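Local coordinates for protein lactaldehyde dehydrogenase (Escherichia coli, PDB 2IMP) that catalyses the irreversible NAD(+)-dependent oxidation of L-lactaldehyde to L-lactate, also oxidises glycolaldehyde, and works as a homotetramer, at residues P29-V34 against F314-E319; L89-G94 against Q99-E104; E289-Q294 against D299-R304; Q339-A344 against P366-L371; P390-D395 against I401-D406. All coordinates share one frame; numbering follows the deposited sequence.

Interaction 1: P29-V34 against F314-E319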
# COMPACT_ATOMS: atom_id res chain seq x y z
N PRO A 29 28.62 0.13 36.59
CA PRO A 29 28.40 1.54 36.90
C PRO A 29 27.98 1.88 38.35
O PRO A 29 28.10 3.02 38.79
CB PRO A 29 27.36 1.95 35.86
CG PRO A 29 26.54 0.71 35.75
CD PRO A 29 27.60 -0.37 35.65
N ALA A 30 27.47 0.89 39.07
CA ALA A 30 27.05 1.12 40.45
C ALA A 30 28.19 0.98 41.48
O ALA A 30 28.22 1.69 42.49
CB ALA A 30 25.90 0.17 40.81
N THR A 31 29.12 0.08 41.20
CA THR A 31 30.24 -0.20 42.10
C THR A 31 31.65 0.03 41.51
O THR A 31 32.65 -0.03 42.23
CB THR A 31 30.19 -1.66 42.57
OG1 THR A 31 30.47 -2.52 41.46
CG2 THR A 31 28.82 -2.00 43.12
N GLU A 32 31.71 0.30 40.21
CA GLU A 32 32.98 0.50 39.53
C GLU A 32 33.88 -0.75 39.48
O GLU A 32 35.05 -0.67 39.12
CB GLU A 32 33.74 1.66 40.16
CG GLU A 32 33.22 3.02 39.74
CD GLU A 32 33.92 4.15 40.46
OE1 GLU A 32 33.59 4.39 41.64
OE2 GLU A 32 34.80 4.79 39.84
N ALA A 33 33.32 -1.89 39.85
CA ALA A 33 34.08 -3.14 39.81
C ALA A 33 34.08 -3.80 38.41
O ALA A 33 33.09 -3.71 37.68
CB ALA A 33 33.52 -4.11 40.84
N VAL A 34 35.19 -4.44 38.06
CA VAL A 34 35.32 -5.11 36.77
C VAL A 34 34.52 -6.43 36.70
O VAL A 34 34.84 -7.40 37.37
CB VAL A 34 36.80 -5.39 36.45
CG1 VAL A 34 36.92 -6.07 35.09
CG2 VAL A 34 37.58 -4.08 36.45
N PHE A 314 17.62 6.81 44.24
CA PHE A 314 18.67 6.27 43.39
C PHE A 314 19.63 5.34 44.15
O PHE A 314 19.77 5.45 45.37
CB PHE A 314 19.45 7.41 42.72
CG PHE A 314 20.18 8.30 43.68
CD1 PHE A 314 21.37 7.89 44.26
CD2 PHE A 314 19.69 9.57 43.98
CE1 PHE A 314 22.07 8.73 45.14
CE2 PHE A 314 20.37 10.41 44.85
CZ PHE A 314 21.56 9.99 45.43
N GLY A 315 20.26 4.42 43.43
CA GLY A 315 21.19 3.50 44.06
C GLY A 315 21.51 2.29 43.20
O GLY A 315 21.17 2.23 42.02
N ASN A 316 22.18 1.31 43.81
CA ASN A 316 22.56 0.08 43.13
C ASN A 316 21.35 -0.80 42.73
O ASN A 316 20.68 -1.38 43.59
CB ASN A 316 23.51 -0.72 44.03
CG ASN A 316 24.14 -1.89 43.31
OD1 ASN A 316 23.50 -2.54 42.49
ND2 ASN A 316 25.39 -2.17 43.64
N PRO A 317 21.07 -0.92 41.42
CA PRO A 317 19.95 -1.71 40.89
C PRO A 317 19.95 -3.17 41.38
O PRO A 317 18.90 -3.75 41.64
CB PRO A 317 20.15 -1.63 39.38
CG PRO A 317 20.87 -0.35 39.19
CD PRO A 317 21.87 -0.36 40.32
N ALA A 318 21.14 -3.76 41.49
CA ALA A 318 21.27 -5.14 41.93
C ALA A 318 20.89 -5.40 43.40
O ALA A 318 20.45 -6.49 43.75
CB ALA A 318 22.70 -5.62 41.67
N GLU A 319 21.05 -4.39 44.24
CA GLU A 319 20.75 -4.53 45.66
C GLU A 319 19.44 -3.88 46.12
O GLU A 319 18.98 -4.10 47.24
CB GLU A 319 21.91 -3.98 46.49
CG GLU A 319 23.25 -4.55 46.09
CD GLU A 319 24.28 -4.45 47.19
OE1 GLU A 319 24.53 -3.34 47.69
OE2 GLU A 319 24.85 -5.51 47.55

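Interaction 2: L89-G94 against Q99-E104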
# COMPACT_ATOMS: atom_id res chain seq x y z
N LEU A 89 22.34 -9.35 33.56
CA LEU A 89 23.50 -8.86 32.82
C LEU A 89 23.32 -7.38 32.48
O LEU A 89 24.25 -6.57 32.64
CB LEU A 89 23.71 -9.66 31.54
CG LEU A 89 24.12 -11.12 31.70
CD1 LEU A 89 24.14 -11.81 30.34
CD2 LEU A 89 25.49 -11.19 32.38
N ILE A 90 22.12 -7.03 32.03
CA ILE A 90 21.82 -5.65 31.69
C ILE A 90 21.89 -4.74 32.93
O ILE A 90 22.49 -3.67 32.90
CB ILE A 90 20.42 -5.54 31.03
CG1 ILE A 90 20.39 -6.38 29.75
CG2 ILE A 90 20.10 -4.08 30.72
CD1 ILE A 90 19.05 -6.38 29.03
N VAL A 91 21.26 -5.20 34.01
CA VAL A 91 21.30 -4.46 35.27
C VAL A 91 22.75 -4.17 35.70
O VAL A 91 23.14 -3.03 35.97
CB VAL A 91 20.63 -5.27 36.41
CG1 VAL A 91 20.82 -4.56 37.74
CG2 VAL A 91 19.15 -5.48 36.13
N GLU A 92 23.54 -5.24 35.73
CA GLU A 92 24.94 -5.21 36.12
C GLU A 92 25.86 -4.27 35.30
O GLU A 92 26.63 -3.49 35.87
CB GLU A 92 25.49 -6.63 36.07
CG GLU A 92 26.97 -6.75 36.36
CD GLU A 92 27.41 -8.20 36.42
OE1 GLU A 92 27.11 -8.95 35.46
OE2 GLU A 92 28.06 -8.58 37.42
N GLU A 93 25.77 -4.34 33.97
CA GLU A 93 26.62 -3.49 33.14
C GLU A 93 25.99 -2.15 32.69
O GLU A 93 26.70 -1.17 32.48
CB GLU A 93 27.09 -4.28 31.90
CG GLU A 93 26.01 -4.57 30.87
CD GLU A 93 26.47 -5.53 29.78
OE1 GLU A 93 27.68 -5.53 29.43
OE2 GLU A 93 25.62 -6.27 29.25
N GLY A 94 24.67 -2.13 32.56
CA GLY A 94 23.98 -0.92 32.13
C GLY A 94 23.51 -0.02 33.26
O GLY A 94 23.19 1.16 33.03
N GLN A 99 13.35 -3.79 37.21
CA GLN A 99 12.08 -3.79 36.49
C GLN A 99 12.19 -3.42 35.01
O GLN A 99 11.54 -4.02 34.16
CB GLN A 99 11.07 -2.86 37.18
CG GLN A 99 10.62 -3.33 38.54
CD GLN A 99 11.56 -2.94 39.67
OE1 GLN A 99 12.67 -2.44 39.44
NE2 GLN A 99 11.13 -3.16 40.90
N LEU A 100 13.01 -2.42 34.70
CA LEU A 100 13.18 -2.01 33.32
C LEU A 100 13.99 -3.01 32.51
O LEU A 100 13.69 -3.26 31.34
CB LEU A 100 13.80 -0.62 33.25
CG LEU A 100 12.90 0.40 33.96
CD1 LEU A 100 13.57 1.75 33.95
CD2 LEU A 100 11.53 0.45 33.28
N ALA A 101 15.02 -3.59 33.13
CA ALA A 101 15.81 -4.60 32.45
C ALA A 101 14.89 -5.77 32.03
O ALA A 101 14.94 -6.25 30.90
CB ALA A 101 16.91 -5.10 33.36
N GLU A 102 14.06 -6.22 32.97
CA GLU A 102 13.12 -7.30 32.69
C GLU A 102 12.20 -6.96 31.51
O GLU A 102 11.96 -7.78 30.64
CB GLU A 102 12.28 -7.60 33.93
CG GLU A 102 12.96 -8.54 34.90
CD GLU A 102 12.17 -8.74 36.18
OE1 GLU A 102 10.93 -8.91 36.10
OE2 GLU A 102 12.81 -8.73 37.26
N VAL A 103 11.68 -5.73 31.50
CA VAL A 103 10.83 -5.30 30.41
C VAL A 103 11.60 -5.30 29.07
O VAL A 103 11.10 -5.81 28.06
CB VAL A 103 10.26 -3.89 30.68
CG1 VAL A 103 9.58 -3.35 29.43
CG2 VAL A 103 9.24 -3.96 31.82
N GLU A 104 12.81 -4.74 29.07
CA GLU A 104 13.60 -4.73 27.85
C GLU A 104 13.78 -6.14 27.25
O GLU A 104 13.60 -6.34 26.05
CB GLU A 104 14.99 -4.12 28.10
CG GLU A 104 15.78 -3.96 26.81
CD GLU A 104 17.19 -3.43 27.02
OE1 GLU A 104 17.47 -2.89 28.11
OE2 GLU A 104 18.01 -3.55 26.09

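Interaction 3: E289-Q294 against D299-R304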
# COMPACT_ATOMS: atom_id res chain seq x y z
N GLU A 289 13.17 15.98 27.89
CA GLU A 289 14.39 16.57 28.43
C GLU A 289 14.30 18.12 28.39
O GLU A 289 15.22 18.84 28.78
CB GLU A 289 15.61 16.09 27.64
CG GLU A 289 16.91 16.16 28.42
CD GLU A 289 18.05 15.42 27.73
OE1 GLU A 289 18.52 15.89 26.68
OE2 GLU A 289 18.47 14.37 28.26
N ARG A 290 13.15 18.58 27.90
CA ARG A 290 12.80 19.99 27.80
C ARG A 290 11.31 20.18 28.12
O ARG A 290 10.45 19.85 27.30
CB ARG A 290 13.08 20.52 26.39
CG ARG A 290 14.54 20.64 26.02
CD ARG A 290 14.71 21.39 24.69
NE ARG A 290 14.24 20.61 23.55
CZ ARG A 290 13.67 21.14 22.47
NH1 ARG A 290 13.47 22.45 22.39
NH2 ARG A 290 13.29 20.36 21.46
N VAL A 291 11.01 20.70 29.30
CA VAL A 291 9.62 20.88 29.70
C VAL A 291 9.08 22.32 29.60
O VAL A 291 9.54 23.22 30.30
CB VAL A 291 9.41 20.36 31.14
CG1 VAL A 291 7.93 20.32 31.47
CG2 VAL A 291 10.03 18.98 31.29
N TYR A 292 8.11 22.51 28.71
CA TYR A 292 7.48 23.81 28.54
C TYR A 292 6.08 23.88 29.19
O TYR A 292 5.18 23.14 28.80
CB TYR A 292 7.37 24.17 27.05
CG TYR A 292 8.70 24.17 26.33
CD1 TYR A 292 9.23 23.00 25.79
CD2 TYR A 292 9.46 25.34 26.25
CE1 TYR A 292 10.48 22.98 25.18
CE2 TYR A 292 10.72 25.33 25.64
CZ TYR A 292 11.22 24.15 25.11
OH TYR A 292 12.47 24.13 24.53
N VAL A 293 5.94 24.75 30.18
CA VAL A 293 4.68 24.91 30.90
C VAL A 293 4.10 26.33 30.83
O VAL A 293 4.80 27.29 31.15
CB VAL A 293 4.87 24.55 32.39
CG1 VAL A 293 3.53 24.47 33.09
CG2 VAL A 293 5.65 23.25 32.51
N GLN A 294 2.85 26.48 30.41
CA GLN A 294 2.32 27.83 30.35
C GLN A 294 1.87 28.43 31.69
O GLN A 294 1.50 27.70 32.62
CB GLN A 294 1.19 27.96 29.31
CG GLN A 294 -0.04 27.13 29.52
CD GLN A 294 -1.14 27.51 28.54
OE1 GLN A 294 -2.18 26.86 28.45
NE2 GLN A 294 -0.91 28.59 27.80
N ASP A 299 2.56 27.39 38.28
CA ASP A 299 2.71 27.14 39.71
C ASP A 299 2.23 25.76 40.19
O ASP A 299 2.95 25.05 40.88
CB ASP A 299 2.01 28.24 40.51
CG ASP A 299 2.71 29.57 40.40
OD1 ASP A 299 3.93 29.62 40.69
OD2 ASP A 299 2.05 30.56 40.03
N GLN A 300 1.00 25.40 39.83
CA GLN A 300 0.49 24.10 40.20
C GLN A 300 1.37 22.95 39.67
O GLN A 300 1.79 22.06 40.42
CB GLN A 300 -0.93 23.91 39.66
CG GLN A 300 -2.03 24.55 40.49
CD GLN A 300 -3.39 24.34 39.86
OE1 GLN A 300 -3.70 24.91 38.81
NE2 GLN A 300 -4.22 23.51 40.49
N PHE A 301 1.66 23.00 38.36
CA PHE A 301 2.47 21.98 37.72
C PHE A 301 3.88 21.81 38.34
O PHE A 301 4.28 20.70 38.68
CB PHE A 301 2.62 22.27 36.22
CG PHE A 301 3.41 21.22 35.48
CD1 PHE A 301 2.83 20.01 35.14
CD2 PHE A 301 4.75 21.43 35.18
CE1 PHE A 301 3.57 19.01 34.52
CE2 PHE A 301 5.50 20.44 34.55
CZ PHE A 301 4.91 19.23 34.22
N VAL A 302 4.61 22.91 38.46
CA VAL A 302 5.95 22.85 39.03
C VAL A 302 6.01 22.23 40.44
O VAL A 302 6.94 21.50 40.77
CB VAL A 302 6.60 24.25 39.08
CG1 VAL A 302 8.00 24.16 39.67
CG2 VAL A 302 6.66 24.85 37.68
N ASN A 303 5.00 22.52 41.26
CA ASN A 303 4.93 21.96 42.61
C ASN A 303 4.72 20.43 42.60
O ASN A 303 5.48 19.69 43.23
CB ASN A 303 3.82 22.63 43.42
CG ASN A 303 4.24 23.99 43.96
OD1 ASN A 303 5.21 24.09 44.73
ND2 ASN A 303 3.52 25.04 43.57
N ARG A 304 3.69 19.98 41.89
CA ARG A 304 3.44 18.55 41.81
C ARG A 304 4.64 17.79 41.22
O ARG A 304 5.00 16.72 41.69
CB ARG A 304 2.19 18.25 40.98
CG ARG A 304 0.89 18.67 41.66
CD ARG A 304 -0.32 18.07 40.97
NE ARG A 304 -1.57 18.51 41.59
CZ ARG A 304 -2.78 18.08 41.23
NH1 ARG A 304 -2.91 17.21 40.24
NH2 ARG A 304 -3.85 18.55 41.85

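Interaction 4: Q339-A344 against P366-L371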
# COMPACT_ATOMS: atom_id res chain seq x y z
N GLN A 339 28.85 19.61 34.84
CA GLN A 339 29.23 20.79 34.09
C GLN A 339 28.04 21.51 33.45
O GLN A 339 27.97 22.74 33.46
CB GLN A 339 30.25 20.40 33.02
CG GLN A 339 31.48 19.71 33.57
CD GLN A 339 32.51 19.41 32.50
OE1 GLN A 339 32.23 18.72 31.52
NE2 GLN A 339 33.72 19.94 32.68
N LYS A 340 27.12 20.74 32.88
CA LYS A 340 25.95 21.35 32.26
C LYS A 340 25.00 21.98 33.28
O LYS A 340 24.45 23.05 33.04
CB LYS A 340 25.23 20.32 31.39
CG LYS A 340 26.04 19.93 30.16
CD LYS A 340 25.28 18.99 29.24
CE LYS A 340 26.12 18.67 28.01
NZ LYS A 340 25.42 17.73 27.09
N VAL A 341 24.80 21.30 34.41
CA VAL A 341 23.95 21.86 35.45
C VAL A 341 24.58 23.15 36.02
O VAL A 341 23.91 24.17 36.18
CB VAL A 341 23.73 20.86 36.61
CG1 VAL A 341 22.94 21.52 37.72
CG2 VAL A 341 22.97 19.64 36.09
N ALA A 342 25.88 23.08 36.29
CA ALA A 342 26.61 24.24 36.79
C ALA A 342 26.50 25.43 35.82
O ALA A 342 26.15 26.54 36.21
CB ALA A 342 28.07 23.88 37.03
N ARG A 343 26.81 25.18 34.55
CA ARG A 343 26.69 26.22 33.54
C ARG A 343 25.28 26.84 33.57
O ARG A 343 25.12 28.06 33.61
CB ARG A 343 26.95 25.66 32.14
CG ARG A 343 28.39 25.76 31.68
CD ARG A 343 28.48 25.40 30.20
NE ARG A 343 29.82 25.59 29.65
CZ ARG A 343 30.13 25.39 28.37
NH1 ARG A 343 29.20 24.99 27.52
NH2 ARG A 343 31.37 25.58 27.95
N ALA A 344 24.28 25.97 33.55
CA ALA A 344 22.90 26.42 33.60
C ALA A 344 22.67 27.39 34.76
O ALA A 344 22.10 28.47 34.59
CB ALA A 344 21.97 25.22 33.72
N PRO A 366 21.78 13.03 41.50
CA PRO A 366 20.41 13.23 42.00
C PRO A 366 19.40 13.84 41.01
O PRO A 366 19.75 14.69 40.19
CB PRO A 366 20.62 14.11 43.22
CG PRO A 366 21.75 14.98 42.78
CD PRO A 366 22.70 13.99 42.14
N PRO A 367 18.14 13.41 41.09
CA PRO A 367 17.11 13.96 40.21
C PRO A 367 17.18 15.48 40.39
O PRO A 367 17.05 16.00 41.50
CB PRO A 367 15.83 13.35 40.76
CG PRO A 367 16.28 12.01 41.22
CD PRO A 367 17.58 12.33 41.93
N THR A 368 17.40 16.19 39.29
CA THR A 368 17.52 17.64 39.36
C THR A 368 16.44 18.42 38.60
O THR A 368 16.16 18.14 37.44
CB THR A 368 18.91 18.07 38.84
OG1 THR A 368 19.92 17.43 39.64
CG2 THR A 368 19.07 19.57 38.92
N LEU A 369 15.85 19.38 39.29
CA LEU A 369 14.83 20.23 38.70
C LEU A 369 15.29 21.69 38.56
O LEU A 369 15.60 22.34 39.56
CB LEU A 369 13.55 20.17 39.55
CG LEU A 369 12.40 21.07 39.09
CD1 LEU A 369 12.01 20.71 37.67
CD2 LEU A 369 11.22 20.90 40.03
N LEU A 370 15.34 22.17 37.33
CA LEU A 370 15.76 23.54 37.08
C LEU A 370 14.63 24.47 36.60
O LEU A 370 13.93 24.16 35.64
CB LEU A 370 16.90 23.56 36.06
CG LEU A 370 18.13 22.71 36.43
CD1 LEU A 370 19.17 22.80 35.33
CD2 LEU A 370 18.71 23.20 37.75
N LEU A 371 14.46 25.59 37.30
CA LEU A 371 13.43 26.54 36.94
C LEU A 371 13.99 27.86 36.37
O LEU A 371 15.21 28.04 36.29
CB LEU A 371 12.53 26.83 38.16
CG LEU A 371 11.92 25.61 38.87
CD1 LEU A 371 10.88 26.09 39.89
CD2 LEU A 371 11.27 24.68 37.85

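Interaction 5: P390-D395 against I401-D406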
# COMPACT_ATOMS: atom_id res chain seq x y z
N PRO A 390 14.84 20.65 32.83
CA PRO A 390 14.77 22.10 32.71
C PRO A 390 13.32 22.53 32.41
O PRO A 390 12.67 21.94 31.54
CB PRO A 390 15.71 22.39 31.56
CG PRO A 390 15.48 21.20 30.66
CD PRO A 390 15.48 20.05 31.65
N VAL A 391 12.82 23.52 33.13
CA VAL A 391 11.46 23.99 32.91
C VAL A 391 11.37 25.43 32.39
O VAL A 391 12.00 26.34 32.92
CB VAL A 391 10.61 23.89 34.19
CG1 VAL A 391 9.18 24.30 33.89
CG2 VAL A 391 10.65 22.46 34.74
N VAL A 392 10.59 25.61 31.33
CA VAL A 392 10.42 26.91 30.72
C VAL A 392 8.94 27.30 30.57
O VAL A 392 8.14 26.55 30.02
CB VAL A 392 11.09 26.95 29.32
CG1 VAL A 392 10.82 28.29 28.64
CG2 VAL A 392 12.58 26.72 29.47
N ALA A 393 8.60 28.48 31.09
CA ALA A 393 7.23 28.95 31.00
C ALA A 393 6.93 29.64 29.67
O ALA A 393 7.84 30.14 29.01
CB ALA A 393 6.94 29.90 32.16
N PHE A 394 5.66 29.63 29.27
CA PHE A 394 5.25 30.27 28.03
C PHE A 394 3.81 30.81 28.09
O PHE A 394 3.04 30.42 28.96
CB PHE A 394 5.40 29.29 26.85
CG PHE A 394 4.40 28.16 26.85
CD1 PHE A 394 3.14 28.33 26.28
CD2 PHE A 394 4.71 26.94 27.43
CE1 PHE A 394 2.21 27.29 26.28
CE2 PHE A 394 3.79 25.89 27.44
CZ PHE A 394 2.54 26.07 26.86
N ASP A 395 3.48 31.71 27.17
CA ASP A 395 2.15 32.30 27.14
C ASP A 395 1.17 31.64 26.15
O ASP A 395 0.07 31.23 26.52
CB ASP A 395 2.25 33.80 26.84
CG ASP A 395 2.98 34.57 27.93
OD1 ASP A 395 2.48 34.62 29.07
OD2 ASP A 395 4.06 35.13 27.65
N ILE A 401 5.26 25.71 20.67
CA ILE A 401 5.57 24.98 19.45
C ILE A 401 6.86 25.50 18.80
O ILE A 401 7.71 24.72 18.36
CB ILE A 401 4.42 25.10 18.42
CG1 ILE A 401 3.18 24.37 18.95
CG2 ILE A 401 4.85 24.51 17.08
CD1 ILE A 401 2.00 24.43 18.01
N SER A 402 6.99 26.82 18.77
CA SER A 402 8.15 27.47 18.20
C SER A 402 9.45 27.14 18.96
O SER A 402 10.50 26.92 18.34
CB SER A 402 7.94 28.98 18.18
OG SER A 402 9.09 29.64 17.68
N MET A 403 9.38 27.10 20.29
CA MET A 403 10.54 26.77 21.10
C MET A 403 10.91 25.28 21.02
O MET A 403 12.09 24.91 21.02
CB MET A 403 10.31 27.18 22.56
CG MET A 403 10.28 28.69 22.77
SD MET A 403 10.23 29.19 24.50
CE MET A 403 8.49 29.19 24.79
N ALA A 404 9.89 24.42 20.96
CA ALA A 404 10.13 23.00 20.83
C ALA A 404 10.85 22.69 19.49
O ALA A 404 11.81 21.92 19.45
CB ALA A 404 8.81 22.23 20.89
N ASN A 405 10.38 23.33 18.42
CA ASN A 405 11.00 23.16 17.11
C ASN A 405 12.41 23.75 17.03
O ASN A 405 13.19 23.39 16.16
CB ASN A 405 10.13 23.79 16.01
CG ASN A 405 8.88 23.00 15.74
OD1 ASN A 405 8.84 21.79 15.96
ND2 ASN A 405 7.85 23.67 15.24
N ASP A 406 12.71 24.68 17.94
CA ASP A 406 14.02 25.31 17.97
C ASP A 406 15.09 24.36 18.54
O ASP A 406 15.59 24.55 19.65
CB ASP A 406 13.95 26.59 18.80
CG ASP A 406 15.30 27.29 18.89
OD1 ASP A 406 15.94 27.47 17.84
OD2 ASP A 406 15.71 27.65 20.01

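Interaction 1: P29-V34 against F314-E319
A primary amide and two methyl groups make most of this contact: N316 packs its flat carboxamide against A30 and T31, and neither of those residues gives it a hydrogen bond. The methyl CB of A30 sits 3.7 Å from N316 CG and equally close to its ND2, so it covers carbon and nitrogen together. T31 adds its branch methyl, with CG2 3.5 Å from N316 ND2, and the two side chains pass each other at a slant. P317 extends the apolar patch, since its ring atom CD lies 4.1 Å from A30 CB. The amide is placed by its own loop. CG of N316 stands anti to the backbone N (chi1 -170°), and OD1 accepts from A318 N at 2.8 Å, with the donor tilted 15° from the carbonyl plane; this bond helps to fix how the amide is turned. Cut back to alanine, N316 would no longer cover the A30 and T31 methyls, and A318 N would probably lose its acceptor. Around the contact, the carbonyl of P317 accepts from Q98, and A30 N bonds to N28 OD1. Here the loop between strands 23-27 and 34-39 lies against the loop that follows helix 298-310 in the aldehyde dehydrogenase fold, and the second loop is shaped locally by an Asx turn at N316.

Interaction 2: L89-G94 against Q99-E104
The methyl of A101, the side chains of I90 and V91 and the carboxylate of E104 make the first shell. V91 CG2, the branch beside the backbone N, comes to 3.6 Å from A101 CB, while I90 reaches the same methyl with its CB, 4.2 Å from A101 CB. Further along the second helix, I90 spreads its two branches over the carboxylate end of E104: CG2 and CD1 are each 3.9 Å from E104 OE1, and the two side chains cross obliquely. E104 reaches there with its CG anti to the backbone N (chi1 -174°) and an extended chain. The carboxylate is steered from outside: OE2 accepts from the backbone N of F157, at the start of helix 155-168, and OE1 forms a salt bridge with K96 in the connecting loop. The helix start and the lysine probably both favour a negative charge on E104. F156 touches both I90 and E104, and P317 lies against V91. The short helical segments pass 9.2 Å apart at 124°. It is a pair of consecutive helices folded back across a short loop, and its E104 side chain ends about 7 Å from the bound lactate, beside the substrate site of this dehydrogenase.

Interaction 3: E289-Q294 against D299-R304
The F301 ring meets two valines obliquely. V293 supplies the closer pair of atoms: CG2 is 3.4 Å from F301 CD2 and 3.5 Å from F301 CE2, a snug fit along one side of the ring. V291, two residues earlier on the same strand, brings CG1 to 3.9 Å from F301 CE2. This is a beta-alpha unit of the alpha/beta catalytic half of the aldehyde dehydrogenase fold, in which strand 290-294 is followed after a short turn by helix 298-310, laid over the sheet. The phenyl group is carried down to the strand because CG lies anti to the backbone N (chi1 -178°), directing it off the helix and onto the valines. Its remaining surroundings come from helix 266-274, where L266 and I273 touch it, and from V260 of the adjacent strand 257-260; the ring is thus buried between two helices and the sheet. With a serine in place of F301, V291 and V293 would probably lose the ring that covers them, and a gap would open between helix and strand. The second aromatic ring, Y292, has its CB directed away from the helix and serves the opposite side of the sheet, where its hydroxyl bonds to Q375 OE1 and Y292 OH also receives a weak bond from R290 NH1 at 2.9 Å. On the helix side, V293 CG1 completes the grip, 3.9 Å from both CB and CD2 of F301.

Interaction 4: Q339-A344 against P366-L371
Apolar packing links helix and strand at two points. The methyl of A344 meets the tip of L370, CB to CD1 at 4.0 Å; L370 reaches it with its first torsion setting CG beside the backbone N (chi1 -56°) and the rest of the chain stretched out. One helical turn earlier V341 lies above T368, its CG1 a loose 4.5 Å from T368 CG2. The same V341 methyl is about as far from the branches of L370, so the valine lies over both strand residues.

Hydrogen bonding concerns T368, which turns its methyl to the helix and its hydroxyl to the backbone. OG1 donates to P366 O at 2.8 Å, the donor standing 34° off the carbonyl plane, and it also bonds with the backbone N of G355. The buried hydroxyl therefore has two partners, and they help fix which branch faces V341.

V388 of the next strand touches both V341 and L370, and V351 of strand 350-353 touches L370 as well. Helix 331-346 thus covers one side of the sheet at strand 368-371, which pairs parallel with 388-394 and antiparallel with 350-353. On the other side, L369 and L371 pack on helix 298-310.

Interaction 5: P390-D395 against I401-D406
M403 leaves its helix with CG beside the backbone N (chi1 -69°), runs on extended, then bends at the thioether (chi3 -89°), and the bend lays its terminal methyl beside F394. That residue has CG between its backbone N and carbonyl carbon (chi1 71°), which swings the phenyl ring away and leaves CB as the atom that is met: M403 CE to F394 CB is 3.7 Å. The pair belongs to a beta-alpha unit of the alpha/beta domain, with strand 388-394 leading by a short turn into helix 397-405; the short axes run 10.7 Å apart, 146° between their directions. Only M403 of the helical segment touches the strand. Its sulfur lies against V392, SD 4.3 Å from V392 CG1.

R290, on the neighbouring strand 290-294, bonds through its guanidinium to the carbonyls of M403 and A404, and Y292 of that strand touches the M403 side chain. N405 is fixed in turn by bonds to G429 O and K431 N. M403 alone spans this modest contact from the helical side, and its CE also comes to 4.4 Å from A393 O.

Overall arrangement
Interactions 3, 4 and 5 belong to one mixed sheet: strands 290-294, 388-394 and 368-371 are successive parallel neighbours, and the centres lie 11 to 18 Å apart. Helix 298-310 covers one side, helices 331-346 and 397-405 the other. Interaction 2 sits in the other half of the chain, near the cofactor and lactate, its centre 26 to 33 Å from those three. Along the chain, interactions 2 and 3 are nested inside the loop that interaction 1 closes, with 4 and 5 following in series. Interaction 1 bridges the halves, P29 and P317 packing on helix 83-94 and F314 on P366 and P367; it thus ties the cofactor side to the domain carrying C285, the probable nucleophile.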